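PDB 5WHM: IclR family transcriptional regulator from Brucella abortus, which probably binds DNA through an N-terminal helix-turn-helix domain and represses transcription, as an IclR-type regulator with a GAF-like C-terminal domain. Local coordinates for residues C[161-166]-C[172-177]. Residues are numbered along the deposited sequence; the frame is centred on the assembly and turned at random.
Sequences ACLAAM and TFILEH
Leu163 spreads its two methyls over a pair of neighbours on the facing helix. CD1 lies 4.0 Å from Leu175 CD2, while CD2 lies 4.0 Å from Ile174 CG2 and also comes up to Leu175 CD2, so that methyl of Leu175 rests against both prongs of the fork. Both leucine side chains leave their helices with CG anti to the carbonyl carbon (chi1 -76° for Leu163, -66° for Leu175), and they meet at a slant, methyl against methyl.

The second half of the contact belongs to Met166, modelled as selenomethionine, at the C-terminal end of residues 161-166. Its extended chi2 carries the selenium out to the isoleucine, with SE 3.5 Å from Ile174 CD1, and the bend at chi3 (-128°) then turns the terminal methyl back to the same carbon, Met166 CE lying 3.6 Å from that CD1. Met166 crosses the isoleucine at roughly a right angle. Ile174 is thus divided between two partners, CG2 serving Leu163 and CD1 serving Met166.

No hydrogen bond joins residues 161-166 to 172-177; the interface is wholly apolar and all four touching residues are buried. Beside this patch, a hydrogen bond from Arg171 NE to the carbonyl O of Leu163 ties the two helices. These are successive helices, 157-165 and 168-181, of the IclR C-terminal domain, far in sequence from the N-terminal helix-turn-helix: Leu193 of helix 186-203 packs on Leu163 and Leu175, whereas Arg124 of strand 118-125 touches Met166 and Ile174, and Val232 of strand 229-238 lies against Ala161 and Cys162.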
loop_
_atom_site.group_PDB
_atom_site.type_symbol
_atom_site.label_atom_id
_atom_site.label_comp_id
_atom_site.label_asym_id
_atom_site.label_seq_id
_atom_site.Cartn_x
_atom_site.Cartn_y
_atom_site.Cartn_z
ATOM N N ALA C 161 16.821 -15.640 7.092
ATOM C CA ALA C 161 15.926 -16.780 7.207
ATOM C C ALA C 161 15.249 -17.056 5.877
ATOM O O ALA C 161 15.027 -18.214 5.516
ATOM C CB ALA C 161 14.866 -16.508 8.288
ATOM N N CYS C 162 14.903 -15.996 5.141
ATOM C CA CYS C 162 14.305 -16.185 3.822
ATOM C C CYS C 162 15.286 -16.897 2.904
ATOM O O CYS C 162 14.927 -17.868 2.226
ATOM C CB CYS C 162 13.903 -14.841 3.237
ATOM S SG CYS C 162 13.043 -14.981 1.622
ATOM N N LEU C 163 16.549 -16.442 2.900
ATOM C CA LEU C 163 17.553 -17.075 2.043
ATOM C C LEU C 163 17.791 -18.519 2.442
ATOM O O LEU C 163 18.038 -19.364 1.571
ATOM C CB LEU C 163 18.864 -16.297 2.085
ATOM C CG LEU C 163 18.873 -15.000 1.272
ATOM C CD1 LEU C 163 20.052 -14.111 1.676
ATOM C CD2 LEU C 163 18.872 -15.260 -0.249
ATOM N N ALA C 164 17.700 -18.824 3.744
ATOM C CA ALA C 164 18.014 -20.164 4.227
ATOM C C ALA C 164 16.929 -21.169 3.871
ATOM O O ALA C 164 17.223 -22.359 3.753
ATOM C CB ALA C 164 18.213 -20.148 5.747
ATOM N N ALA C 165 15.665 -20.725 3.797
ATOM C CA ALA C 165 14.521 -21.584 3.483
ATOM C C ALA C 165 14.365 -21.817 1.994
ATOM O O ALA C 165 13.547 -22.649 1.586
ATOM C CB ALA C 165 13.214 -20.969 4.013
HETATM N N MSE C 166 15.108 -21.081 1.189
HETATM C CA MSE C 166 15.072 -21.191 -0.254
HETATM C C MSE C 166 15.685 -22.450 -0.809
HETATM O O MSE C 166 16.558 -23.049 -0.182
HETATM C CB MSE C 166 15.808 -20.016 -0.861
HETATM C CG MSE C 166 14.926 -19.041 -1.527
HETATM SE SE MSE C 166 16.081 -17.617 -2.071
HETATM C CE MSE C 166 14.994 -16.208 -1.242
ATOM N N THR C 172 21.544 -19.144 -4.625
ATOM C CA THR C 172 22.802 -18.812 -5.289
ATOM C C THR C 172 22.597 -17.739 -6.355
ATOM O O THR C 172 23.398 -16.801 -6.458
ATOM C CB THR C 172 23.428 -20.075 -5.894
ATOM O OG1 THR C 172 22.910 -21.236 -5.222
ATOM C CG2 THR C 172 24.951 -20.042 -5.728
ATOM N N PHE C 173 21.527 -17.856 -7.148
ATOM C CA PHE C 173 21.189 -16.828 -8.133
ATOM C C PHE C 173 21.027 -15.453 -7.490
ATOM O O PHE C 173 21.570 -14.458 -7.982
ATOM C CB PHE C 173 19.905 -17.213 -8.868
ATOM C CG PHE C 173 19.470 -16.199 -9.876
ATOM C CD1 PHE C 173 20.300 -15.860 -10.936
ATOM C CD2 PHE C 173 18.230 -15.583 -9.775
ATOM C CE1 PHE C 173 19.909 -14.922 -11.869
ATOM C CE2 PHE C 173 17.834 -14.645 -10.714
ATOM C CZ PHE C 173 18.677 -14.316 -11.758
ATOM N N ILE C 174 20.261 -15.374 -6.395
ATOM C CA ILE C 174 20.102 -14.102 -5.690
ATOM C C ILE C 174 21.448 -13.615 -5.164
ATOM O O ILE C 174 21.798 -12.437 -5.306
ATOM C CB ILE C 174 19.079 -14.246 -4.550
ATOM C CG1 ILE C 174 17.658 -14.353 -5.095
ATOM C CG2 ILE C 174 19.210 -13.091 -3.572
ATOM C CD1 ILE C 174 16.659 -14.774 -4.044
ATOM N N LEU C 175 22.218 -14.516 -4.542
ATOM C CA LEU C 175 23.513 -14.142 -3.970
ATOM C C LEU C 175 24.514 -13.736 -5.049
ATOM O O LEU C 175 25.246 -12.752 -4.882
ATOM C CB LEU C 175 24.081 -15.290 -3.138
ATOM C CG LEU C 175 23.315 -15.674 -1.870
ATOM C CD1 LEU C 175 24.171 -16.602 -1.038
ATOM C CD2 LEU C 175 22.898 -14.452 -1.076
ATOM N N GLU C 176 24.571 -14.483 -6.155
ATOM C CA GLU C 176 25.383 -14.044 -7.286
ATOM C C GLU C 176 24.996 -12.633 -7.689
ATOM O O GLU C 176 25.857 -11.801 -7.983
ATOM C CB GLU C 176 25.229 -15.014 -8.461
ATOM N N HIS C 177 23.699 -12.331 -7.632
ATOM C CA HIS C 177 23.202 -10.995 -7.935
ATOM C C HIS C 177 23.632 -9.970 -6.888
ATOM O O HIS C 177 23.877 -8.804 -7.220
ATOM C CB HIS C 177 21.677 -11.039 -8.035
ATOM C CG HIS C 177 21.133 -10.138 -9.080
ATOM N ND1 HIS C 177 20.784 -8.831 -8.821
ATOM C CD2 HIS C 177 20.915 -10.337 -10.401
ATOM C CE1 HIS C 177 20.355 -8.267 -9.935
ATOM N NE2 HIS C 177 20.428 -9.159 -10.908
#